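Phosphodiesterase (Salpingoeca rosetta, PDB 7D7P) belongs to the HD superfamily of phosphodiesterases, all-helical proteins that hold metal ions, here zinc and magnesium, in a pocket formed between helices. Local coordinates at residues L51-F56 against H117-L122; W93-V97 against I141-S145; H111-V115 against L256-H262. All coordinates share one frame; numbering follows the deposited sequence.

Contact 1 (L51-F56 against H117-L122)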
loop_
_atom_site.group_PDB
_atom_site.type_symbol
_atom_site.label_atom_id
_atom_site.label_comp_id
_atom_site.label_asym_id
_atom_site.label_seq_id
_atom_site.Cartn_x
_atom_site.Cartn_y
_atom_site.Cartn_z
ATOM N N LEU A 51 -30.908 -5.309 -15.400
ATOM C CA LEU A 51 -30.640 -4.539 -14.193
ATOM C C LEU A 51 -29.322 -4.932 -13.537
ATOM O O LEU A 51 -28.735 -4.116 -12.818
ATOM C CB LEU A 51 -31.793 -4.719 -13.201
ATOM C CG LEU A 51 -31.787 -3.902 -11.906
ATOM C CD1 LEU A 51 -32.032 -2.431 -12.199
ATOM C CD2 LEU A 51 -32.826 -4.439 -10.930
ATOM N N PHE A 52 -28.841 -6.151 -13.771
ATOM C CA PHE A 52 -27.636 -6.653 -13.111
ATOM C C PHE A 52 -26.412 -6.211 -13.906
ATOM O O PHE A 52 -25.994 -6.862 -14.864
ATOM C CB PHE A 52 -27.692 -8.169 -12.971
ATOM C CG PHE A 52 -26.810 -8.711 -11.880
ATOM C CD1 PHE A 52 -25.497 -9.064 -12.142
ATOM C CD2 PHE A 52 -27.293 -8.858 -10.592
ATOM C CE1 PHE A 52 -24.682 -9.558 -11.139
ATOM C CE2 PHE A 52 -26.484 -9.351 -9.585
ATOM C CZ PHE A 52 -25.177 -9.702 -9.858
ATOM N N THR A 53 -25.824 -5.087 -13.498
ATOM C CA THR A 53 -24.608 -4.589 -14.134
ATOM C C THR A 53 -23.801 -3.808 -13.108
ATOM O O THR A 53 -24.310 -2.864 -12.498
ATOM C CB THR A 53 -24.928 -3.717 -15.356
ATOM O OG1 THR A 53 -23.760 -2.983 -15.746
ATOM C CG2 THR A 53 -26.064 -2.744 -15.058
ATOM N N TRP A 54 -22.544 -4.213 -12.915
ATOM C CA TRP A 54 -21.660 -3.540 -11.973
ATOM C C TRP A 54 -21.177 -2.188 -12.480
ATOM O O TRP A 54 -20.581 -1.432 -11.705
ATOM C CB TRP A 54 -20.462 -4.438 -11.652
ATOM C CG TRP A 54 -20.826 -5.660 -10.861
ATOM C CD1 TRP A 54 -21.233 -6.866 -11.354
ATOM C CD2 TRP A 54 -20.819 -5.792 -9.434
ATOM N NE1 TRP A 54 -21.478 -7.741 -10.322
ATOM C CE2 TRP A 54 -21.233 -7.105 -9.134
ATOM C CE3 TRP A 54 -20.508 -4.925 -8.381
ATOM C CZ2 TRP A 54 -21.340 -7.573 -7.825
ATOM C CZ3 TRP A 54 -20.613 -5.392 -7.083
ATOM C CH2 TRP A 54 -21.025 -6.703 -6.816
ATOM N N ASP A 55 -21.416 -1.867 -13.748
ATOM C CA ASP A 55 -21.035 -0.586 -14.327
ATOM C C ASP A 55 -22.091 0.493 -14.119
ATOM O O ASP A 55 -21.944 1.594 -14.662
ATOM C CB ASP A 55 -20.757 -0.747 -15.824
ATOM C CG ASP A 55 -19.470 -1.503 -16.104
ATOM O OD1 ASP A 55 -18.788 -1.911 -15.138
ATOM O OD2 ASP A 55 -19.143 -1.689 -17.294
ATOM N N PHE A 56 -23.140 0.206 -13.349
ATOM C CA PHE A 56 -24.224 1.162 -13.162
ATOM C C PHE A 56 -23.720 2.441 -12.504
ATOM O O PHE A 56 -22.971 2.401 -11.524
ATOM C CB PHE A 56 -25.337 0.536 -12.318
ATOM C CG PHE A 56 -26.399 1.509 -11.891
ATOM C CD1 PHE A 56 -27.412 1.876 -12.760
ATOM C CD2 PHE A 56 -26.381 2.060 -10.619
ATOM C CE1 PHE A 56 -28.391 2.773 -12.369
ATOM C CE2 PHE A 56 -27.355 2.958 -10.223
ATOM C CZ PHE A 56 -28.361 3.316 -11.101
ATOM N N HIS A 117 -28.599 0.172 -5.507
ATOM C CA HIS A 117 -28.310 -0.744 -6.605
ATOM C C HIS A 117 -27.114 -1.635 -6.290
ATOM O O HIS A 117 -27.123 -2.830 -6.607
ATOM C CB HIS A 117 -28.071 0.040 -7.895
ATOM C CG HIS A 117 -27.885 -0.827 -9.100
ATOM N ND1 HIS A 117 -26.649 -1.285 -9.504
ATOM C CD2 HIS A 117 -28.780 -1.325 -9.986
ATOM C CE1 HIS A 117 -26.791 -2.027 -10.588
ATOM N NE2 HIS A 117 -28.074 -2.067 -10.901
ATOM N N THR A 118 -26.075 -1.070 -5.672
ATOM C CA THR A 118 -24.904 -1.868 -5.317
ATOM C C THR A 118 -25.241 -2.888 -4.236
ATOM O O THR A 118 -24.706 -4.003 -4.240
ATOM C CB THR A 118 -23.767 -0.950 -4.865
ATOM O OG1 THR A 118 -23.542 0.054 -5.864
ATOM C CG2 THR A 118 -22.482 -1.743 -4.643
ATOM N N THR A 119 -26.124 -2.523 -3.300
ATOM C CA THR A 119 -26.595 -3.489 -2.311
ATOM C C THR A 119 -27.356 -4.623 -2.982
ATOM O O THR A 119 -27.226 -5.790 -2.593
ATOM C CB THR A 119 -27.478 -2.795 -1.272
ATOM O OG1 THR A 119 -26.725 -1.776 -0.603
ATOM C CG2 THR A 119 -27.990 -3.799 -0.242
ATOM N N TYR A 120 -28.149 -4.298 -4.005
ATOM C CA TYR A 120 -28.857 -5.326 -4.757
ATOM C C TYR A 120 -27.881 -6.257 -5.470
ATOM O O TYR A 120 -28.123 -7.465 -5.568
ATOM C CB TYR A 120 -29.817 -4.656 -5.742
ATOM C CG TYR A 120 -29.991 -5.352 -7.070
ATOM C CD1 TYR A 120 -30.875 -6.415 -7.210
ATOM C CD2 TYR A 120 -29.299 -4.923 -8.195
ATOM C CE1 TYR A 120 -31.048 -7.043 -8.427
ATOM C CE2 TYR A 120 -29.465 -5.545 -9.414
ATOM C CZ TYR A 120 -30.340 -6.603 -9.527
ATOM O OH TYR A 120 -30.508 -7.220 -10.746
ATOM N N LEU A 121 -26.761 -5.715 -5.958
ATOM C CA LEU A 121 -25.756 -6.559 -6.598
ATOM C C LEU A 121 -25.055 -7.451 -5.580
ATOM O O LEU A 121 -24.828 -8.639 -5.839
ATOM C CB LEU A 121 -24.734 -5.699 -7.342
ATOM C CG LEU A 121 -25.210 -4.876 -8.543
ATOM C CD1 LEU A 121 -24.110 -3.931 -9.004
ATOM C CD2 LEU A 121 -25.655 -5.776 -9.687
ATOM N N LEU A 122 -24.714 -6.898 -4.412
ATOM C CA LEU A 122 -23.963 -7.659 -3.418
ATOM C C LEU A 122 -24.806 -8.775 -2.811
ATOM O O LEU A 122 -24.319 -9.897 -2.630
ATOM C CB LEU A 122 -23.446 -6.720 -2.326
ATOM C CG LEU A 122 -22.326 -5.758 -2.730
ATOM C CD1 LEU A 122 -22.165 -4.657 -1.693
ATOM C CD2 LEU A 122 -21.018 -6.509 -2.919
#
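The one hydrogen bond between loop 51-56 and helix 117-122 runs from His117 NE2 to the backbone Leu51 O, 2.9 Å away. Leu51 O lies close to the imidazole plane and the donor sits almost in line with the carbonyl (C=O...N angle 165°). Thr53 O also meets the ring edge, 3.2 Å from His117 CE1, while Phe56 stacks over one face, centroids 4.2 Å apart, and Tyr120 CD2 of the same helix covers the other. With CG anti to its backbone N (chi1 -175°), His117 reaches off the helix toward these partners, which together fix its rotation. The loop brings its share to one edge and one face because it turns: Thr53 to Phe56 form a type I beta turn, and Thr53 OG1 accepts from Asp55 N in an ST turn. Lys266 NZ bonds to the carbonyls of Trp54 and Phe56, a tie from outside the contact. One helical turn beyond His117, Leu121 splits its branches between two rings. Its CD2 stands 3.6 Å from the centroid of Phe52, squarely over the face, and its CB and CD1 lie over a face of Trp54, whose rim atom CH2 reaches Leu122 CD2 at 3.9 Å. Phe52 in turn directs its edge toward the face of Tyr120 in an offset edge-to-face pair, planes at 71°. Leu51 CD2 covers a face of Tyr120, 3.6 Å from its CZ.

Contact 2 (W93-V97 against I141-S145)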
loop_
_atom_site.group_PDB
_atom_site.type_symbol
_atom_site.label_atom_id
_atom_site.label_comp_id
_atom_site.label_asym_id
_atom_site.label_seq_id
_atom_site.Cartn_x
_atom_site.Cartn_y
_atom_site.Cartn_z
ATOM N N TRP A 93 -43.518 6.707 -1.260
ATOM C CA TRP A 93 -42.363 6.641 -0.370
ATOM C C TRP A 93 -41.082 7.024 -1.103
ATOM O O TRP A 93 -40.268 7.799 -0.584
ATOM C CB TRP A 93 -42.257 5.238 0.230
ATOM C CG TRP A 93 -40.979 4.966 0.963
ATOM C CD1 TRP A 93 -40.655 5.370 2.227
ATOM C CD2 TRP A 93 -39.857 4.214 0.484
ATOM N NE1 TRP A 93 -39.399 4.921 2.560
ATOM C CE2 TRP A 93 -38.888 4.210 1.507
ATOM C CE3 TRP A 93 -39.577 3.547 -0.714
ATOM C CZ2 TRP A 93 -37.659 3.564 1.370
ATOM C CZ3 TRP A 93 -38.355 2.906 -0.849
ATOM C CH2 TRP A 93 -37.413 2.919 0.189
ATOM N N LEU A 94 -40.894 6.503 -2.318
ATOM C CA LEU A 94 -39.727 6.866 -3.119
ATOM C C LEU A 94 -39.644 8.373 -3.327
ATOM O O LEU A 94 -38.568 8.968 -3.194
ATOM C CB LEU A 94 -39.772 6.147 -4.467
ATOM C CG LEU A 94 -39.389 4.670 -4.473
ATOM C CD1 LEU A 94 -39.570 4.071 -5.861
ATOM C CD2 LEU A 94 -37.961 4.513 -4.005
ATOM N N GLN A 95 -40.771 9.004 -3.657
ATOM C CA GLN A 95 -40.788 10.453 -3.838
ATOM C C GLN A 95 -40.416 11.177 -2.550
ATOM O O GLN A 95 -39.612 12.115 -2.568
ATOM C CB GLN A 95 -42.168 10.896 -4.324
ATOM C CG GLN A 95 -42.319 12.398 -4.490
ATOM C CD GLN A 95 -43.710 12.793 -4.952
ATOM O OE1 GLN A 95 -44.711 12.246 -4.486
ATOM N NE2 GLN A 95 -43.779 13.736 -5.884
ATOM N N LYS A 96 -40.989 10.753 -1.420
ATOM C CA LYS A 96 -40.682 11.409 -0.153
ATOM C C LYS A 96 -39.223 11.209 0.242
ATOM O O LYS A 96 -38.618 12.108 0.835
ATOM C CB LYS A 96 -41.609 10.894 0.948
ATOM C CG LYS A 96 -41.447 11.610 2.279
ATOM C CD LYS A 96 -41.810 13.084 2.174
ATOM C CE LYS A 96 -41.788 13.759 3.540
ATOM N NZ LYS A 96 -42.431 15.105 3.512
ATOM N N VAL A 97 -38.640 10.052 -0.084
ATOM C CA VAL A 97 -37.215 9.839 0.171
ATOM C C VAL A 97 -36.383 10.850 -0.611
ATOM O O VAL A 97 -35.460 11.472 -0.071
ATOM C CB VAL A 97 -36.812 8.392 -0.172
ATOM C CG1 VAL A 97 -35.296 8.249 -0.159
ATOM C CG2 VAL A 97 -37.439 7.417 0.814
ATOM N N ILE A 141 -34.575 -0.730 2.029
ATOM C CA ILE A 141 -34.981 0.525 2.658
ATOM C C ILE A 141 -33.781 1.221 3.288
ATOM O O ILE A 141 -33.607 2.437 3.145
ATOM C CB ILE A 141 -36.092 0.267 3.693
ATOM C CG1 ILE A 141 -37.345 -0.284 3.009
ATOM C CG2 ILE A 141 -36.412 1.539 4.468
ATOM C CD1 ILE A 141 -38.413 -0.760 3.978
ATOM N N ALA A 142 -32.931 0.462 3.987
ATOM C CA ALA A 142 -31.780 1.061 4.655
ATOM C C ALA A 142 -30.822 1.695 3.656
ATOM O O ALA A 142 -30.297 2.788 3.899
ATOM C CB ALA A 142 -31.055 0.008 5.493
ATOM N N ALA A 143 -30.578 1.023 2.526
ATOM C CA ALA A 143 -29.630 1.542 1.542
ATOM C C ALA A 143 -30.105 2.866 0.957
ATOM O O ALA A 143 -29.311 3.799 0.784
ATOM C CB ALA A 143 -29.411 0.514 0.430
ATOM N N LEU A 144 -31.396 2.967 0.646
ATOM C CA LEU A 144 -31.919 4.197 0.059
ATOM C C LEU A 144 -32.025 5.317 1.086
ATOM O O LEU A 144 -31.962 6.497 0.723
ATOM C CB LEU A 144 -33.284 3.926 -0.572
ATOM C CG LEU A 144 -33.680 4.689 -1.833
ATOM C CD1 LEU A 144 -32.535 4.777 -2.829
ATOM C CD2 LEU A 144 -34.871 3.995 -2.458
ATOM N N SER A 145 -32.171 4.971 2.363
ATOM C CA SER A 145 -32.392 5.934 3.432
ATOM C C SER A 145 -31.126 6.282 4.204
ATOM O O SER A 145 -31.192 7.090 5.135
ATOM C CB SER A 145 -33.437 5.386 4.414
ATOM O OG SER A 145 -34.652 5.064 3.760
HETATM O O HOH W 1 -37.361 5.579 4.655
#
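Trp93 and Leu144 meet at the far end of an indole: Trp93 CH2 lies 3.8 Å from Leu144 CD2. With CG anti to the backbone N (chi1 169°), the ring system is laid across the gap between helices 87-99 and 133-145, whose short axes come no closer than 11.5 Å. They diverge by 31°. At that spacing the backbones stay apart and side chains, the indole foremost, fill the distance. The six-membered part of the indole leads. Leu144, Ile141 and Ser145 approach it obliquely, with Ile141 CG2 3.9 Å from Trp93 CZ2. One indole face is padded from within its own helix by Val97 CG2. Beside the indole's contact, Leu94 and Leu144 cross at about a right angle and press methyl on methyl, CD2 to CD2 at 3.5 Å, a tight fit. Val97 CG1 packs near Leu144 O, which accepts a hydrogen bond from Tyr101 OH.

The polar edge of the indole is served differently. Trp93 NE1 donates to a water in the ring plane at 3.0 Å, and that water donates to Ser145 OG at 2.9 Å. Ser145 OG, standing beside its own backbone N (chi1 -56°), turns back to donate to Ile141 O, which already accepts from Ser145 N. The chain of donors runs one way, from Trp93 NE1 through the water and Ser145 OG to Ile141 O, so the buried indole N-H and serine hydroxyl are both satisfied, and the water ties helix 87-99 to the residue just before the zinc ligands His146 and Asp147.

Contact 3 (H111-V115 against L256-H262). With ZN (zinc ion), chain G.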
loop_
_atom_site.group_PDB
_atom_site.type_symbol
_atom_site.label_atom_id
_atom_site.label_comp_id
_atom_site.label_asym_id
_atom_site.label_seq_id
_atom_site.Cartn_x
_atom_site.Cartn_y
_atom_site.Cartn_z
ATOM N N HIS A 111 -26.558 9.332 -5.065
ATOM C CA HIS A 111 -25.725 8.485 -4.215
ATOM C C HIS A 111 -26.564 7.418 -3.519
ATOM O O HIS A 111 -26.134 6.266 -3.389
ATOM C CB HIS A 111 -24.983 9.337 -3.185
ATOM C CG HIS A 111 -24.273 8.538 -2.136
ATOM N ND1 HIS A 111 -23.310 7.601 -2.438
ATOM C CD2 HIS A 111 -24.385 8.538 -0.786
ATOM C CE1 HIS A 111 -22.859 7.057 -1.322
ATOM N NE2 HIS A 111 -23.496 7.607 -0.305
ATOM N N ALA A 112 -27.763 7.787 -3.063
ATOM C CA ALA A 112 -28.647 6.815 -2.427
ATOM C C ALA A 112 -29.022 5.693 -3.390
ATOM O O ALA A 112 -29.023 4.516 -3.010
ATOM C CB ALA A 112 -29.903 7.510 -1.902
ATOM N N VAL A 113 -29.346 6.037 -4.639
ATOM C CA VAL A 113 -29.700 5.013 -5.620
ATOM C C VAL A 113 -28.495 4.133 -5.931
ATOM O O VAL A 113 -28.630 2.918 -6.122
ATOM C CB VAL A 113 -30.272 5.666 -6.892
ATOM C CG1 VAL A 113 -30.634 4.604 -7.927
ATOM C CG2 VAL A 113 -31.484 6.516 -6.547
ATOM N N MET A 114 -27.302 4.732 -5.983
ATOM C CA MET A 114 -26.080 3.957 -6.187
ATOM C C MET A 114 -25.884 2.925 -5.083
ATOM O O MET A 114 -25.480 1.787 -5.349
ATOM C CB MET A 114 -24.871 4.894 -6.254
ATOM C CG MET A 114 -24.725 5.635 -7.571
ATOM S SD MET A 114 -24.094 4.566 -8.873
ATOM C CE MET A 114 -22.323 4.744 -8.651
ATOM N N VAL A 115 -26.154 3.305 -3.834
ATOM C CA VAL A 115 -25.974 2.371 -2.729
ATOM C C VAL A 115 -27.076 1.318 -2.738
ATOM O O VAL A 115 -26.838 0.147 -2.413
ATOM C CB VAL A 115 -25.912 3.136 -1.394
ATOM C CG1 VAL A 115 -25.863 2.174 -0.211
ATOM C CG2 VAL A 115 -24.700 4.048 -1.382
ATOM N N LEU A 256 -23.613 -3.533 3.518
ATOM C CA LEU A 256 -24.099 -2.178 3.264
ATOM C C LEU A 256 -22.960 -1.168 3.320
ATOM O O LEU A 256 -22.929 -0.214 2.533
ATOM C CB LEU A 256 -25.194 -1.796 4.259
ATOM C CG LEU A 256 -25.759 -0.389 4.014
ATOM C CD1 LEU A 256 -26.447 -0.318 2.656
ATOM C CD2 LEU A 256 -26.706 0.065 5.123
ATOM N N HIS A 257 -22.021 -1.355 4.250
ATOM C CA HIS A 257 -20.837 -0.503 4.282
ATOM C C HIS A 257 -20.028 -0.651 3.001
ATOM O O HIS A 257 -19.484 0.332 2.481
ATOM C CB HIS A 257 -19.986 -0.837 5.508
ATOM C CG HIS A 257 -18.719 -0.044 5.602
ATOM N ND1 HIS A 257 -18.701 1.333 5.600
ATOM C CD2 HIS A 257 -17.427 -0.438 5.709
ATOM C CE1 HIS A 257 -17.453 1.756 5.697
ATOM N NE2 HIS A 257 -16.661 0.701 5.764
ATOM N N THR A 258 -19.949 -1.876 2.468
ATOM C CA THR A 258 -19.281 -2.094 1.188
ATOM C C THR A 258 -19.961 -1.311 0.071
ATOM O O THR A 258 -19.290 -0.674 -0.748
ATOM C CB THR A 258 -19.257 -3.586 0.849
ATOM O OG1 THR A 258 -18.650 -4.317 1.920
ATOM C CG2 THR A 258 -18.473 -3.832 -0.439
ATOM N N ALA A 259 -21.297 -1.346 0.021
ATOM C CA ALA A 259 -22.009 -0.637 -1.038
ATOM C C ALA A 259 -21.906 0.873 -0.873
ATOM O O ALA A 259 -21.948 1.605 -1.868
ATOM C CB ALA A 259 -23.476 -1.066 -1.073
ATOM N N ASP A 260 -21.774 1.355 0.366
ATOM C CA ASP A 260 -21.615 2.787 0.594
ATOM C C ASP A 260 -20.336 3.307 -0.051
ATOM O O ASP A 260 -20.314 4.413 -0.604
ATOM C CB ASP A 260 -21.621 3.081 2.094
ATOM C CG ASP A 260 -21.822 4.555 2.399
ATOM O OD1 ASP A 260 -22.242 5.297 1.489
ATOM O OD2 ASP A 260 -21.560 4.973 3.548
ATOM N N LEU A 261 -19.263 2.522 0.006
ATOM C CA LEU A 261 -17.985 2.900 -0.597
ATOM C C LEU A 261 -17.894 2.367 -2.028
ATOM O O LEU A 261 -17.028 1.565 -2.375
ATOM C CB LEU A 261 -16.830 2.394 0.260
ATOM C CG LEU A 261 -16.847 2.771 1.743
ATOM C CD1 LEU A 261 -15.645 2.179 2.467
ATOM C CD2 LEU A 261 -16.892 4.282 1.915
ATOM N N HIS A 262 -18.818 2.836 -2.868
ATOM C CA HIS A 262 -18.932 2.324 -4.230
ATOM C C HIS A 262 -17.946 2.957 -5.204
ATOM O O HIS A 262 -17.760 2.414 -6.299
ATOM C CB HIS A 262 -20.362 2.520 -4.751
ATOM C CG HIS A 262 -20.840 3.940 -4.707
ATOM N ND1 HIS A 262 -20.353 4.918 -5.548
ATOM C CD2 HIS A 262 -21.767 4.542 -3.925
ATOM C CE1 HIS A 262 -20.957 6.064 -5.283
ATOM N NE2 HIS A 262 -21.819 5.863 -4.302
HETATM ZN ZN ZN G . -23.400 7.197 1.909
HETATM O O HOH W 2 -22.926 6.997 4.346
HETATM O O HOH W 3 -21.341 8.385 1.917
#
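His111 and Asp260 join the two helices through a zinc ion, which His111 NE2 binds at 2.2 Å and Asp260 OD1 at 2.3 Å. The two ligand atoms sit near one another because they share the metal, not through a hydrogen bond. His146 and Asp147, the pair that gives the HD family its name, complete the protein ligands. Two waters occupy the remaining positions, and one of them donates to Asp260 OD2 at 2.6 Å; this is the water-bearing side of the contact. Away from the metal the contact is largely apolar and close. Val115 leans on the opposing helix, its CG1 3.8 Å from Leu256 CD1 and its CG2 against Ala259 O. Met114 CB covers one face of the His262 imidazole, and the bent chain brings Met114 CE to His262 ND1. Between the two sides, His111 ND1 donates to His262 NE2 at 3.0 Å, close to both ring planes though bent at 138°. With the hydrogen on ND1, His111 NE2 keeps its lone pair for zinc; the bond to His262 NE2, a second-shell contact, probably helps set how the ligand ring is turned.

How the contacts relate
From the N terminus, the loop 51-56 comes first, and contact 1 closes a span of about sixty residues by laying it on helix 109-126. Helix 87-99 lies within that span, yet contact 2 carries it onward to helix 133-145, closing 43 residues. Contact 3 starts on the part of helix 109-126 just ahead of the one contact 1 uses and closes the longest loop, 140 residues, at the end of helix 245-260 and the turn that follows. All three therefore cross along the chain; none nests within another. In space, helix 109-126 touches the loop, helix 133-145 and helix 245-260: Thr119 meets both Ala143 and Ala259, joining the N-terminal elements to the metal-binding core.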